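Local coordinates for Isomerase/lactonizing enzyme (PDB 2NQL), which is of unknown function but belongs to the enolase superfamily, with a mandelate racemase/muconate lactonizing enzyme-type N-terminal domain and a TIM-barrel-like C-terminal domain, at residues A[268-271]-A[272-275]; A[162-165]-A[166-169]. All blocks are in the same frame, centred on the assembly; numbering follows the deposited sequence.

In the fold
Both contacts are helix starts in the barrel part of an enolase-superfamily chain. Interaction 2 comes first along the chain. It lies where the loop after strand 152-158 turns into helix 165-177. Interaction 1 follows about a hundred residues later, where the loop after strand 262-264 enters helix 271-278. The two strands belong to the same mixed sheet, 152-158 next to 182-186 and 262-264 next to 285-286. The centres of interactions 1 and 2 are about 36 Å apart, on opposite sides of the chain's centre. The nearest atoms of interactions 1 and 2 are about 25 Å apart. The same kind of strand-to-helix junction is thus built twice, once at the subunit interface and once away from it.

Interaction 1: A[268-271]-A[272-275]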
ATOM      1  N   TRP A 268       5.071   8.784  -1.557  1.00 19.44           N
ATOM      2  CA  TRP A 268       3.656   8.924  -1.163  1.00 20.33           C
ATOM      3  C   TRP A 268       2.721   8.484  -2.273  1.00 17.00           C
ATOM      4  O   TRP A 268       3.156   8.268  -3.413  1.00 20.08           O
ATOM      5  CB  TRP A 268       3.346  10.364  -0.782  1.00 19.27           C
ATOM      6  CG  TRP A 268       4.070  10.850   0.418  1.00 17.71           C
ATOM      7  CD1 TRP A 268       4.764  10.117   1.333  1.00 18.62           C
ATOM      8  CD2 TRP A 268       4.162  12.207   0.834  1.00 19.31           C
ATOM      9  NE1 TRP A 268       5.293  10.943   2.296  1.00 22.74           N
ATOM     10  CE2 TRP A 268       4.937  12.232   2.013  1.00 21.79           C
ATOM     11  CE3 TRP A 268       3.684  13.416   0.305  1.00 25.36           C
ATOM     12  CZ2 TRP A 268       5.243  13.424   2.686  1.00 22.41           C
ATOM     13  CZ3 TRP A 268       3.996  14.604   0.978  1.00 21.52           C
ATOM     14  CH2 TRP A 268       4.749  14.590   2.159  1.00 24.54           C
ATOM     15  N   ARG A 269       1.429   8.366  -1.956  1.00 17.73           N
ATOM     16  CA  ARG A 269       0.435   8.117  -2.989  1.00 16.06           C
ATOM     17  C   ARG A 269      -0.691   9.167  -3.023  1.00 15.77           C
ATOM     18  O   ARG A 269      -1.208   9.466  -4.078  1.00 17.83           O
ATOM     19  CB  ARG A 269      -0.158   6.693  -2.847  1.00 19.12           C
ATOM     20  CG  ARG A 269       0.858   5.540  -2.988  1.00 20.02           C
ATOM     21  CD  ARG A 269       1.462   5.482  -4.384  1.00 18.77           C
ATOM     22  NE  ARG A 269       2.195   4.232  -4.629  1.00 17.43           N
ATOM     23  CZ  ARG A 269       3.466   4.035  -4.295  1.00 20.47           C
ATOM     24  NH1 ARG A 269       4.191   4.992  -3.708  1.00 18.05           N
ATOM     25  NH2 ARG A 269       4.021   2.861  -4.540  1.00 16.34           N
ATOM     26  N   THR A 270      -1.104   9.684  -1.855  1.00 18.09           N
ATOM     27  CA  THR A 270      -2.260  10.598  -1.809  1.00 20.62           C
ATOM     28  C   THR A 270      -1.997  11.714  -0.796  1.00 21.24           C
ATOM     29  O   THR A 270      -1.044  11.658  -0.019  1.00 20.24           O
ATOM     30  CB  THR A 270      -3.551   9.869  -1.352  1.00 19.33           C
ATOM     31  OG1 THR A 270      -3.403   9.547   0.028  1.00 18.80           O
ATOM     32  CG2 THR A 270      -3.832   8.578  -2.206  1.00 19.64           C
ATOM     33  N   HIS A 271      -2.869  12.719  -0.786  1.00 22.19           N
ATOM     34  CA  HIS A 271      -2.779  13.788   0.191  1.00 23.00           C
ATOM     35  C   HIS A 271      -2.865  13.265   1.631  1.00 20.72           C
ATOM     36  O   HIS A 271      -2.342  13.902   2.551  1.00 22.34           O
ATOM     37  CB  HIS A 271      -3.877  14.821  -0.071  1.00 22.93           C
ATOM     38  CG  HIS A 271      -5.254  14.292   0.183  1.00 26.08           C
ATOM     39  ND1 HIS A 271      -5.903  14.466   1.388  1.00 24.30           N
ATOM     40  CD2 HIS A 271      -6.087  13.561  -0.597  1.00 21.35           C
ATOM     41  CE1 HIS A 271      -7.088  13.885   1.327  1.00 23.62           C
ATOM     42  NE2 HIS A 271      -7.225  13.331   0.135  1.00 24.63           N
ATOM     43  N   TRP A 272      -3.494  12.097   1.827  1.00 19.68           N
ATOM     44  CA  TRP A 272      -3.527  11.493   3.166  1.00 22.85           C
ATOM     45  C   TRP A 272      -2.123  11.199   3.707  1.00 24.41           C
ATOM     46  O   TRP A 272      -1.813  11.402   4.897  1.00 21.05           O
ATOM     47  CB  TRP A 272      -4.361  10.205   3.145  1.00 22.74           C
ATOM     48  CG  TRP A 272      -5.815  10.399   2.846  1.00 21.30           C
ATOM     49  CD1 TRP A 272      -6.483   9.984   1.737  1.00 23.09           C
ATOM     50  CD2 TRP A 272      -6.788  11.035   3.690  1.00 18.90           C
ATOM     51  NE1 TRP A 272      -7.817  10.310   1.829  1.00 24.51           N
ATOM     52  CE2 TRP A 272      -8.033  10.956   3.017  1.00 26.82           C
ATOM     53  CE3 TRP A 272      -6.730  11.652   4.955  1.00 20.90           C
ATOM     54  CZ2 TRP A 272      -9.209  11.489   3.551  1.00 29.27           C
ATOM     55  CZ3 TRP A 272      -7.906  12.170   5.491  1.00 31.36           C
ATOM     56  CH2 TRP A 272      -9.125  12.083   4.786  1.00 30.72           C
ATOM     57  N   ASP A 273      -1.266  10.705   2.827  1.00 19.79           N
ATOM     58  CA  ASP A 273       0.132  10.502   3.178  1.00 17.41           C
ATOM     59  C   ASP A 273       0.809  11.797   3.555  1.00 21.41           C
ATOM     60  O   ASP A 273       1.611  11.818   4.481  1.00 24.22           O
ATOM     61  CB  ASP A 273       0.874   9.838   2.014  1.00 19.99           C
ATOM     62  CG  ASP A 273       0.260   8.510   1.656  1.00 24.30           C
ATOM     63  OD1 ASP A 273      -0.125   7.801   2.603  1.00 25.55           O
ATOM     64  OD2 ASP A 273       0.148   8.166   0.467  1.00 20.14           O
ATOM     65  N   MET A 274       0.508  12.856   2.812  1.00 21.52           N
ATOM     66  CA  MET A 274       1.072  14.170   3.109  1.00 26.00           C
ATOM     67  C   MET A 274       0.609  14.679   4.476  1.00 22.56           C
ATOM     68  O   MET A 274       1.438  15.136   5.281  1.00 26.90           O
ATOM     69  CB  MET A 274       0.699  15.167   2.025  1.00 21.54           C
ATOM     70  CG  MET A 274       1.286  16.542   2.263  1.00 22.90           C
ATOM     71  SD  MET A 274       1.149  17.526   0.784  1.00 25.15           S
ATOM     72  CE  MET A 274       1.683  19.123   1.411  1.00 25.03           C
ATOM     73  N   ARG A 275      -0.699  14.583   4.726  1.00 23.40           N
ATOM     74  CA  ARG A 275      -1.302  14.986   6.016  1.00 22.38           C
ATOM     75  C   ARG A 275      -0.639  14.371   7.232  1.00 28.21           C
ATOM     76  O   ARG A 275      -0.386  15.063   8.212  1.00 29.33           O
ATOM     77  CB  ARG A 275      -2.801  14.691   6.045  1.00 25.36           C
ATOM     78  CG  ARG A 275      -3.612  15.453   5.042  1.00 23.86           C
ATOM     79  CD  ARG A 275      -5.113  15.230   5.162  1.00 30.29           C
ATOM     80  NE  ARG A 275      -5.807  15.834   4.021  1.00 29.61           N
ATOM     81  CZ  ARG A 275      -6.102  17.130   3.894  1.00 40.87           C
ATOM     82  NH1 ARG A 275      -5.791  18.000   4.851  1.00 39.60           N
ATOM     83  NH2 ARG A 275      -6.720  17.557   2.798  1.00 35.16           N
TER
HETATM   84  O   HOH W   1      -9.473  11.559  -0.849  1.00 39.27           O
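Asp273 reaches back from the first turn of its helix to the loop before it. Its OD2 takes two backbone N-H groups. Arg269 N gives the shorter bond, 2.7 Å to Asp273 OD2, on the anti side of the carboxylate. Thr270 N donates to the same oxygen at 3.0 Å, from above the carboxylate plane. CG of Asp273 stands beside its own backbone N, anti to the carbonyl carbon (chi1 -59°), and this turns the carboxylate toward the loop. Thr270 OG1, at the N-cap, accepts a weak bond from Trp272 N, 3.1 Å. Thr270 O takes weak bonds from Asp273 N and Met274 N.

The His271 ring has partners at both nitrogens. Arg275 NE donates to His271 ND1 at 3.0 Å, almost in the ring plane, with ring and guanidinium nearly perpendicular (86°). At the ring edge, His271 NE2 is 3.0 Å from a water, which also accepts a weak bond from Trp272 NE1. The His271 and Trp272 rings lie obliquely side by side, and CE1 of His271 sits over the tryptophan face. In the backbone, Arg275 N bonds to His271 O. Two carbonyls have outside donors: Lys293 NZ bonds to Trp268 O, and Arg277 NH1 to Asp273 O.

The apolar side is Trp268. Asp273 CB and Met274 CA lie over one face of its indole as CH-pi contacts, the latter 3.8 Å from the centroid of the Trp268 six-membered ring. Met274 CB packs on Trp268 CZ3, and the Met274 sulfur makes an oblique Met-aromatic contact. Arg269 turns away: its NE bonds to Gly117 O, and its NH1 to Arg112 O of the second subunit. Thr270 and Asp273 form a capping box, here at the start of helix 271-278 in the barrel domain.

Interaction 2: A[162-165]-A[166-169]; sequences ERTL and KARG
Arg168 folds back along the start of its own helix and meets the loop before it. Its NH1 donates to Glu162 O at 3.1 Å. That oxygen lies in the guanidinium plane, but the donor stands above the plane of the carbonyl. A bend at chi3 (-63°) brings the guanidinium over the backbone of Thr164 and Leu165, with Leu165 CA 3.4 Å above its plane. This is the tight, buried part. Arg168 NH2 also has a salt bridge to Glu197 of helix 194-205, which Leu165 touches too.

Thr164 is the N-cap. Its OG1 accepts from Ala167 N at 3.0 Å with a fairly straight bond (158°). Arg168 N and Gly169 N bond to Thr164 O and Leu165 O, as in a regular helix.

The bent Glu162 chain lies alongside the Ala167 methyl, its CB 3.7 Å from Ala167 CB, in a partly exposed contact. The loose side is Arg163 and Lys166. Arg163 is exposed and points away from the helix. Lys166 is exposed as well and makes a long, weak ion pair with Glu170.

The buried positive charge of Arg168 is thus probably balanced by Glu197, while Thr164 OG1 satisfies an N-H that has no preceding helical turn to bond to.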
ATOM      1  N   GLU A 162      28.682   9.161 -13.117  1.00 27.28           N
ATOM      2  CA  GLU A 162      30.117   8.961 -13.309  1.00 28.47           C
ATOM      3  C   GLU A 162      30.769   8.237 -12.128  1.00 27.18           C
ATOM      4  O   GLU A 162      30.291   8.304 -10.996  1.00 28.84           O
ATOM      5  CB  GLU A 162      30.813  10.288 -13.622  1.00 27.14           C
ATOM      6  CG  GLU A 162      30.616  10.780 -15.087  1.00 27.96           C
ATOM      7  CD  GLU A 162      31.468  10.006 -16.095  1.00 40.79           C
ATOM      8  OE1 GLU A 162      32.219   9.095 -15.673  1.00 32.48           O
ATOM      9  OE2 GLU A 162      31.398  10.311 -17.309  1.00 28.36           O
ATOM     10  N   ARG A 163      31.853   7.529 -12.414  1.00 28.59           N
ATOM     11  CA  ARG A 163      32.491   6.650 -11.439  1.00 32.52           C
ATOM     12  C   ARG A 163      33.285   7.421 -10.374  1.00 32.25           C
ATOM     13  O   ARG A 163      33.368   6.999  -9.223  1.00 32.06           O
ATOM     14  CB  ARG A 163      33.384   5.638 -12.174  1.00 27.01           C
ATOM     15  CG  ARG A 163      33.781   4.423 -11.359  1.00 34.58           C
ATOM     16  CD  ARG A 163      34.663   3.458 -12.188  1.00 43.95           C
ATOM     17  NE  ARG A 163      35.979   4.021 -12.554  1.00 45.32           N
ATOM     18  CZ  ARG A 163      36.328   4.417 -13.784  1.00 48.01           C
ATOM     19  NH1 ARG A 163      35.463   4.321 -14.782  1.00 39.97           N
ATOM     20  NH2 ARG A 163      37.544   4.908 -14.027  1.00 32.06           N
ATOM     21  N   THR A 164      33.862   8.559 -10.745  1.00 28.29           N
ATOM     22  CA  THR A 164      34.739   9.265  -9.816  1.00 27.07           C
ATOM     23  C   THR A 164      34.103  10.571  -9.376  1.00 30.76           C
ATOM     24  O   THR A 164      33.286  11.157 -10.104  1.00 27.57           O
ATOM     25  CB  THR A 164      36.151   9.548 -10.398  1.00 30.02           C
ATOM     26  OG1 THR A 164      36.062  10.572 -11.406  1.00 30.48           O
ATOM     27  CG2 THR A 164      36.779   8.266 -10.993  1.00 29.35           C
ATOM     28  N   LEU A 165      34.489  11.037  -8.191  1.00 27.91           N
ATOM     29  CA  LEU A 165      34.059  12.363  -7.716  1.00 28.92           C
ATOM     30  C   LEU A 165      34.400  13.462  -8.725  1.00 32.20           C
ATOM     31  O   LEU A 165      33.559  14.327  -9.017  1.00 31.32           O
ATOM     32  CB  LEU A 165      34.659  12.670  -6.340  1.00 33.83           C
ATOM     33  CG  LEU A 165      34.436  14.062  -5.744  1.00 40.76           C
ATOM     34  CD1 LEU A 165      33.812  13.983  -4.369  1.00 40.35           C
ATOM     35  CD2 LEU A 165      35.772  14.796  -5.674  1.00 49.09           C
ATOM     36  N   LYS A 166      35.626  13.418  -9.259  1.00 30.08           N
ATOM     37  CA  LYS A 166      36.049  14.410 -10.241  1.00 28.60           C
ATOM     38  C   LYS A 166      35.146  14.432 -11.471  1.00 24.08           C
ATOM     39  O   LYS A 166      34.729  15.514 -11.904  1.00 29.08           O
ATOM     40  CB  LYS A 166      37.506  14.215 -10.653  1.00 35.64           C
ATOM     41  CG  LYS A 166      38.260  15.529 -10.819  1.00 58.89           C
ATOM     42  CD  LYS A 166      38.145  16.113 -12.224  1.00 66.97           C
ATOM     43  CE  LYS A 166      39.123  15.458 -13.181  1.00 70.10           C
ATOM     44  NZ  LYS A 166      38.814  15.778 -14.602  1.00 46.77           N
ATOM     45  N   ALA A 167      34.831  13.257 -12.022  1.00 25.60           N
ATOM     46  CA  ALA A 167      34.042  13.185 -13.269  1.00 30.67           C
ATOM     47  C   ALA A 167      32.583  13.565 -13.031  1.00 28.11           C
ATOM     48  O   ALA A 167      31.938  14.158 -13.909  1.00 29.21           O
ATOM     49  CB  ALA A 167      34.161  11.798 -13.934  1.00 25.41           C
ATOM     50  N   ARG A 168      32.082  13.275 -11.828  1.00 25.72           N
ATOM     51  CA  ARG A 168      30.758  13.757 -11.430  1.00 21.62           C
ATOM     52  C   ARG A 168      30.623  15.269 -11.423  1.00 27.70           C
ATOM     53  O   ARG A 168      29.599  15.797 -11.853  1.00 25.49           O
ATOM     54  CB  ARG A 168      30.287  13.155 -10.109  1.00 24.91           C
ATOM     55  CG  ARG A 168      29.970  11.658 -10.256  1.00 27.06           C
ATOM     56  CD  ARG A 168      29.206  11.102  -9.071  1.00 29.49           C
ATOM     57  NE  ARG A 168      29.984  11.188  -7.829  1.00 28.88           N
ATOM     58  CZ  ARG A 168      30.953  10.345  -7.462  1.00 36.03           C
ATOM     59  NH1 ARG A 168      31.298   9.316  -8.231  1.00 31.48           N
ATOM     60  NH2 ARG A 168      31.581  10.532  -6.305  1.00 27.33           N
ATOM     61  N   GLY A 169      31.654  15.960 -10.939  1.00 25.32           N
ATOM     62  CA  GLY A 169      31.662  17.419 -10.965  1.00 25.36           C
ATOM     63  C   GLY A 169      31.794  17.966 -12.372  1.00 23.36           C
ATOM     64  O   GLY A 169      31.174  18.971 -12.719  1.00 26.16           O
TER